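Local coordinates for PrgX (Enterococcus faecalis, PDB 2AWI), which acts as the receptor for the peptide sex pheromone cCF10 and probably binds DNA as a repressor regulating conjugation in its host, at residues G5-L8 against K9-R12; R103-S106 against L107-S111. The protein carries 1 engineered substitution. All blocks are in the same frame, centred on the assembly; numbering follows the deposited sequence.

Contact 1 (G5-L8 against K9-R12); sequences GSVL and KQIR
The amide N of R12 donates to the carbonyl O of L8 at 2.7 Å, the shortest of four successive i to i+4 bonds that run from G5-L8 into K9-R12. The other three link K9 N to G5 O, Q10 N to S6 O and I11 N to V7 O. In the last of these, I11 N lies 2.9 Å from V7 O. With phi and psi helical at every residue, the eight positions form one uninterrupted piece of helix 4-14.

The side-chain contact is carried by V7 and I11, one turn apart and pointing the same way. V7 CG1 stands anti to its backbone N (chi1 167°), which carries this methyl toward the next turn, where I11 CD1 meets it at 3.5 Å, tighter than an ordinary methyl-methyl contact. I11 CG1 also lies 3.0 Å from V7 O, so the isoleucine branch rests against the carbonyl that its own amide uses. Beside this pair, the amide end of Q10 turns back toward V7, with NE2 4.3 Å from V7 CG1.

Helix 4-14 belongs to the helix-turn-helix region, and its side chains pack against what surrounds it: V7 and I11 both touch I61 of helix 58-67, L8 meets L47, F50 and L54 of helix 44-54, and F149 of the second subunit packs on Q10 and I11.

The chain of R12 runs extended past CG and then bends at chi3 (66°), just before NE, which makes a salt bridge to E36, while NH1 donates to the carbonyl O of Y17. Near the start of the helix, S6 OG is hydrogen-bonded to K3 O.

Contact 2 (R103-S106 against L107-S111); sequences RLTS and LQYFS
R103-S106 is a non-helical connection whose chain turns at S106, in an extended conformation (phi -162°, psi 165°), directly into helical L107-S111. The fold brings the CA atoms of R103 and F110 to 4.5 Å, and the first helical turn closes where F110 N donates to S106 O at 3.0 Å.

S106 also receives a second amide: Y109 N points at S106 OG over 3.3 Å, a weak but almost straight bond. The hydroxyl reaches it because OG sits between the backbone N and the carbonyl carbon (chi1 70°). OG is also 3.4 Å from CD2 of the Y109 ring, which it approaches obliquely. T105 runs alongside the same tyrosine, its CB 3.8 Å from Y109 CD2.

On the F110 side, R103 O lies at the edge of the phenyl ring, in its plane and 3.3 Å from CD1. L104 lies beside F110, and its CD2 meets the same ring carbon at 4.1 Å. The F110 ring also packs on L138 and L141 of helix 128-142, and the guanidinium of R103 makes salt bridges to D137 and E100. T105 O accepts a hydrogen bond from Y17 OH of the second subunit.

The arrangement is a serine N-cap, here starting helix 107-122 after the short link from helix 92-102 in the TPR-family region of the receptor.

Overall arrangement
Contact 1 lies in the N-terminal helix-turn-helix region and contact 2 in the C-terminal TPR-family region, with centres 35 Å apart and nearest atoms about 23 Å apart, so neither touches the other. Contact 1 is also the more peripheral: its centre is 31 Å from the centre of the chain, against 16 Å for contact 2. What they share is the second subunit. Residues 9-12 meet F149 of that copy, whereas 103-111 meets its L15, Y17 and G55. Each contact therefore lies where its own region of the chain faces the other subunit, and together they show both regions taking part in the assembly.

Contact 1 (G5-L8 against K9-R12)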
ATOM      1  N   GLY A   5      41.140 -12.743 -37.537  1.00 39.48           N
ATOM      2  CA  GLY A   5      41.325 -12.197 -38.869  1.00 38.95           C
ATOM      3  C   GLY A   5      40.048 -12.192 -39.685  1.00 38.49           C
ATOM      4  O   GLY A   5      39.728 -11.209 -40.354  1.00 39.48           O
ATOM      5  N   SER A   6      39.304 -13.291 -39.633  1.00 35.67           N
ATOM      6  CA  SER A   6      38.069 -13.375 -40.397  1.00 34.91           C
ATOM      7  C   SER A   6      37.053 -12.356 -39.891  1.00 33.71           C
ATOM      8  O   SER A   6      36.247 -11.832 -40.664  1.00 32.56           O
ATOM      9  CB  SER A   6      37.483 -14.786 -40.319  1.00 41.38           C
ATOM     10  OG  SER A   6      36.818 -14.981 -39.092  1.00 40.22           O
ATOM     11  N   VAL A   7      37.087 -12.070 -38.593  1.00 36.12           N
ATOM     12  CA  VAL A   7      36.173 -11.084 -38.033  1.00 34.42           C
ATOM     13  C   VAL A   7      36.567  -9.694 -38.540  1.00 35.90           C
ATOM     14  O   VAL A   7      35.699  -8.883 -38.875  1.00 35.71           O
ATOM     15  CB  VAL A   7      36.184 -11.115 -36.484  1.00 32.26           C
ATOM     16  CG1 VAL A   7      35.472  -9.886 -35.928  1.00 30.49           C
ATOM     17  CG2 VAL A   7      35.478 -12.384 -35.988  1.00 31.21           C
ATOM     18  N   LEU A   8      37.872  -9.427 -38.601  1.00 29.04           N
ATOM     19  CA  LEU A   8      38.361  -8.143 -39.104  1.00 28.81           C
ATOM     20  C   LEU A   8      37.906  -7.947 -40.556  1.00 29.86           C
ATOM     21  O   LEU A   8      37.535  -6.841 -40.958  1.00 29.10           O
ATOM     22  CB  LEU A   8      39.891  -8.077 -39.035  1.00 29.36           C
ATOM     23  CG  LEU A   8      40.527  -7.939 -37.648  1.00 28.87           C
ATOM     24  CD1 LEU A   8      42.033  -7.891 -37.796  1.00 28.60           C
ATOM     25  CD2 LEU A   8      40.025  -6.674 -36.956  1.00 16.98           C
ATOM     26  N   LYS A   9      37.928  -9.027 -41.337  1.00 29.61           N
ATOM     27  CA  LYS A   9      37.503  -8.965 -42.733  1.00 30.27           C
ATOM     28  C   LYS A   9      36.012  -8.646 -42.818  1.00 30.79           C
ATOM     29  O   LYS A   9      35.598  -7.752 -43.558  1.00 29.79           O
ATOM     30  CB  LYS A   9      37.795 -10.295 -43.423  1.00 37.00           C
ATOM     31  CG  LYS A   9      37.437 -10.336 -44.896  1.00 41.45           C
ATOM     32  CD  LYS A   9      37.896 -11.647 -45.519  1.00 41.50           C
ATOM     33  CE  LYS A   9      37.665 -11.667 -47.019  1.00 44.68           C
ATOM     34  NZ  LYS A   9      38.167 -12.925 -47.637  1.00 49.81           N
ATOM     35  N   GLN A  10      35.211  -9.385 -42.054  1.00 30.70           N
ATOM     36  CA  GLN A  10      33.768  -9.176 -42.021  1.00 32.46           C
ATOM     37  C   GLN A  10      33.452  -7.711 -41.710  1.00 28.87           C
ATOM     38  O   GLN A  10      32.700  -7.060 -42.434  1.00 30.14           O
ATOM     39  CB  GLN A  10      33.121 -10.058 -40.946  1.00 61.67           C
ATOM     40  CG  GLN A  10      31.676  -9.669 -40.630  1.00 64.35           C
ATOM     41  CD  GLN A  10      31.269  -9.939 -39.182  1.00 71.30           C
ATOM     42  OE1 GLN A  10      30.214  -9.483 -38.731  1.00 68.26           O
ATOM     43  NE2 GLN A  10      32.100 -10.677 -38.454  1.00 73.34           N
ATOM     44  N   ILE A  11      34.035  -7.205 -40.626  1.00 15.87           N
ATOM     45  CA  ILE A  11      33.806  -5.832 -40.186  1.00 15.93           C
ATOM     46  C   ILE A  11      34.351  -4.827 -41.191  1.00 15.34           C
ATOM     47  O   ILE A  11      33.655  -3.884 -41.574  1.00 15.12           O
ATOM     48  CB  ILE A  11      34.452  -5.574 -38.789  1.00 27.73           C
ATOM     49  CG1 ILE A  11      33.978  -6.639 -37.793  1.00 23.39           C
ATOM     50  CG2 ILE A  11      34.065  -4.190 -38.271  1.00 29.28           C
ATOM     51  CD1 ILE A  11      34.598  -6.532 -36.401  1.00 25.54           C
ATOM     52  N   ARG A  12      35.592  -5.032 -41.623  1.00 24.74           N
ATOM     53  CA  ARG A  12      36.206  -4.142 -42.599  1.00 26.16           C
ATOM     54  C   ARG A  12      35.347  -3.995 -43.864  1.00 26.97           C
ATOM     55  O   ARG A  12      35.129  -2.882 -44.346  1.00 27.67           O
ATOM     56  CB  ARG A  12      37.602  -4.646 -42.981  1.00 27.68           C
ATOM     57  CG  ARG A  12      38.216  -3.892 -44.150  1.00 28.76           C
ATOM     58  CD  ARG A  12      39.609  -4.377 -44.498  1.00 21.71           C
ATOM     59  NE  ARG A  12      39.642  -5.745 -45.014  1.00 23.65           N
ATOM     60  CZ  ARG A  12      39.190  -6.123 -46.209  1.00 20.29           C
ATOM     61  NH1 ARG A  12      38.656  -5.239 -47.047  1.00 11.67           N
ATOM     62  NH2 ARG A  12      39.280  -7.395 -46.571  1.00 15.21           N
TER

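Contact 2 (R103-S106 against L107-S111)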
ATOM      1  N   ARG A 103      42.833 -30.364  -9.409  1.00 39.96           N
ATOM      2  CA  ARG A 103      42.239 -29.229  -8.710  1.00 38.36           C
ATOM      3  C   ARG A 103      43.172 -28.099  -8.286  1.00 39.47           C
ATOM      4  O   ARG A 103      42.701 -27.016  -7.932  1.00 39.03           O
ATOM      5  CB  ARG A 103      41.461 -29.718  -7.486  1.00 36.36           C
ATOM      6  CG  ARG A 103      42.332 -30.248  -6.371  1.00 34.70           C
ATOM      7  CD  ARG A 103      41.500 -30.741  -5.197  1.00 34.33           C
ATOM      8  NE  ARG A 103      42.348 -31.019  -4.044  1.00 28.20           N
ATOM      9  CZ  ARG A 103      43.325 -31.921  -4.034  1.00 37.72           C
ATOM     10  NH1 ARG A 103      43.575 -32.646  -5.116  1.00 34.82           N
ATOM     11  NH2 ARG A 103      44.072 -32.080  -2.949  1.00 30.56           N
ATOM     12  N   LEU A 104      44.480 -28.325  -8.314  1.00 34.35           N
ATOM     13  CA  LEU A 104      45.412 -27.277  -7.908  1.00 33.55           C
ATOM     14  C   LEU A 104      46.285 -26.788  -9.057  1.00 32.98           C
ATOM     15  O   LEU A 104      47.159 -25.942  -8.865  1.00 31.02           O
ATOM     16  CB  LEU A 104      46.301 -27.769  -6.763  1.00 36.39           C
ATOM     17  CG  LEU A 104      45.619 -28.166  -5.451  1.00 35.48           C
ATOM     18  CD1 LEU A 104      46.670 -28.614  -4.432  1.00 28.47           C
ATOM     19  CD2 LEU A 104      44.834 -26.990  -4.913  1.00 27.96           C
ATOM     20  N   THR A 105      46.046 -27.331 -10.246  1.00 34.21           N
ATOM     21  CA  THR A 105      46.790 -26.957 -11.445  1.00 35.59           C
ATOM     22  C   THR A 105      46.746 -25.441 -11.615  1.00 35.01           C
ATOM     23  O   THR A 105      47.741 -24.808 -11.980  1.00 34.88           O
ATOM     24  CB  THR A 105      46.171 -27.607 -12.702  1.00 53.95           C
ATOM     25  OG1 THR A 105      46.142 -29.030 -12.537  1.00 57.56           O
ATOM     26  CG2 THR A 105      46.985 -27.258 -13.945  1.00 57.23           C
ATOM     27  N   SER A 106      45.576 -24.868 -11.348  1.00 34.77           N
ATOM     28  CA  SER A 106      45.374 -23.432 -11.460  1.00 32.02           C
ATOM     29  C   SER A 106      44.132 -23.044 -10.675  1.00 31.79           C
ATOM     30  O   SER A 106      43.319 -23.900 -10.313  1.00 33.57           O
ATOM     31  CB  SER A 106      45.192 -23.029 -12.928  1.00 40.00           C
ATOM     32  OG  SER A 106      43.955 -23.494 -13.446  1.00 44.24           O
ATOM     33  N   LEU A 107      43.990 -21.747 -10.417  1.00 29.32           N
ATOM     34  CA  LEU A 107      42.845 -21.241  -9.687  1.00 26.08           C
ATOM     35  C   LEU A 107      41.560 -21.602 -10.426  1.00 26.40           C
ATOM     36  O   LEU A 107      40.531 -21.841  -9.803  1.00 24.34           O
ATOM     37  CB  LEU A 107      42.960 -19.730  -9.517  1.00 24.93           C
ATOM     38  CG  LEU A 107      44.158 -19.287  -8.675  1.00 31.66           C
ATOM     39  CD1 LEU A 107      44.255 -17.773  -8.680  1.00 30.98           C
ATOM     40  CD2 LEU A 107      44.019 -19.818  -7.251  1.00 28.34           C
ATOM     41  N   GLN A 108      41.618 -21.651 -11.752  1.00 35.50           N
ATOM     42  CA  GLN A 108      40.436 -22.002 -12.531  1.00 35.63           C
ATOM     43  C   GLN A 108      40.026 -23.432 -12.196  1.00 36.41           C
ATOM     44  O   GLN A 108      38.896 -23.678 -11.787  1.00 37.58           O
ATOM     45  CB  GLN A 108      40.720 -21.863 -14.030  1.00 30.83           C
ATOM     46  CG  GLN A 108      40.849 -20.420 -14.486  1.00 33.14           C
ATOM     47  CD  GLN A 108      39.520 -19.678 -14.453  1.00 42.67           C
ATOM     48  OE1 GLN A 108      39.481 -18.449 -14.368  1.00 46.21           O
ATOM     49  NE2 GLN A 108      38.422 -20.424 -14.534  1.00 45.38           N
ATOM     50  N   TYR A 109      40.950 -24.375 -12.358  1.00 42.23           N
ATOM     51  CA  TYR A 109      40.657 -25.772 -12.046  1.00 40.98           C
ATOM     52  C   TYR A 109      40.183 -25.943 -10.609  1.00 38.67           C
ATOM     53  O   TYR A 109      39.343 -26.798 -10.325  1.00 37.20           O
ATOM     54  CB  TYR A 109      41.884 -26.654 -12.300  1.00 44.15           C
ATOM     55  CG  TYR A 109      42.006 -27.095 -13.742  1.00 45.16           C
ATOM     56  CD1 TYR A 109      41.070 -27.963 -14.303  1.00 47.92           C
ATOM     57  CD2 TYR A 109      43.025 -26.606 -14.558  1.00 39.06           C
ATOM     58  CE1 TYR A 109      41.142 -28.331 -15.646  1.00 53.30           C
ATOM     59  CE2 TYR A 109      43.108 -26.968 -15.902  1.00 46.18           C
ATOM     60  CZ  TYR A 109      42.162 -27.827 -16.438  1.00 49.32           C
ATOM     61  OH  TYR A 109      42.225 -28.166 -17.769  1.00 52.77           O
ATOM     62  N   PHE A 110      40.708 -25.139  -9.693  1.00 32.33           N
ATOM     63  CA  PHE A 110      40.246 -25.267  -8.321  1.00 31.56           C
ATOM     64  C   PHE A 110      38.776 -24.886  -8.298  1.00 31.78           C
ATOM     65  O   PHE A 110      37.956 -25.579  -7.698  1.00 32.68           O
ATOM     66  CB  PHE A 110      41.024 -24.357  -7.371  1.00 33.74           C
ATOM     67  CG  PHE A 110      40.724 -24.619  -5.923  1.00 35.63           C
ATOM     68  CD1 PHE A 110      40.941 -25.882  -5.380  1.00 32.31           C
ATOM     69  CD2 PHE A 110      40.198 -23.619  -5.112  1.00 31.37           C
ATOM     70  CE1 PHE A 110      40.636 -26.148  -4.048  1.00 30.68           C
ATOM     71  CE2 PHE A 110      39.888 -23.874  -3.776  1.00 36.33           C
ATOM     72  CZ  PHE A 110      40.109 -25.141  -3.244  1.00 32.15           C
ATOM     73  N   SER A 111      38.453 -23.782  -8.965  1.00 31.38           N
ATOM     74  CA  SER A 111      37.081 -23.300  -9.035  1.00 32.33           C
ATOM     75  C   SER A 111      36.169 -24.372  -9.638  1.00 34.03           C
ATOM     76  O   SER A 111      35.054 -24.584  -9.170  1.00 35.19           O
ATOM     77  CB  SER A 111      37.014 -22.019  -9.873  1.00 29.33           C
ATOM     78  OG  SER A 111      35.725 -21.433  -9.798  1.00 30.12           O
TER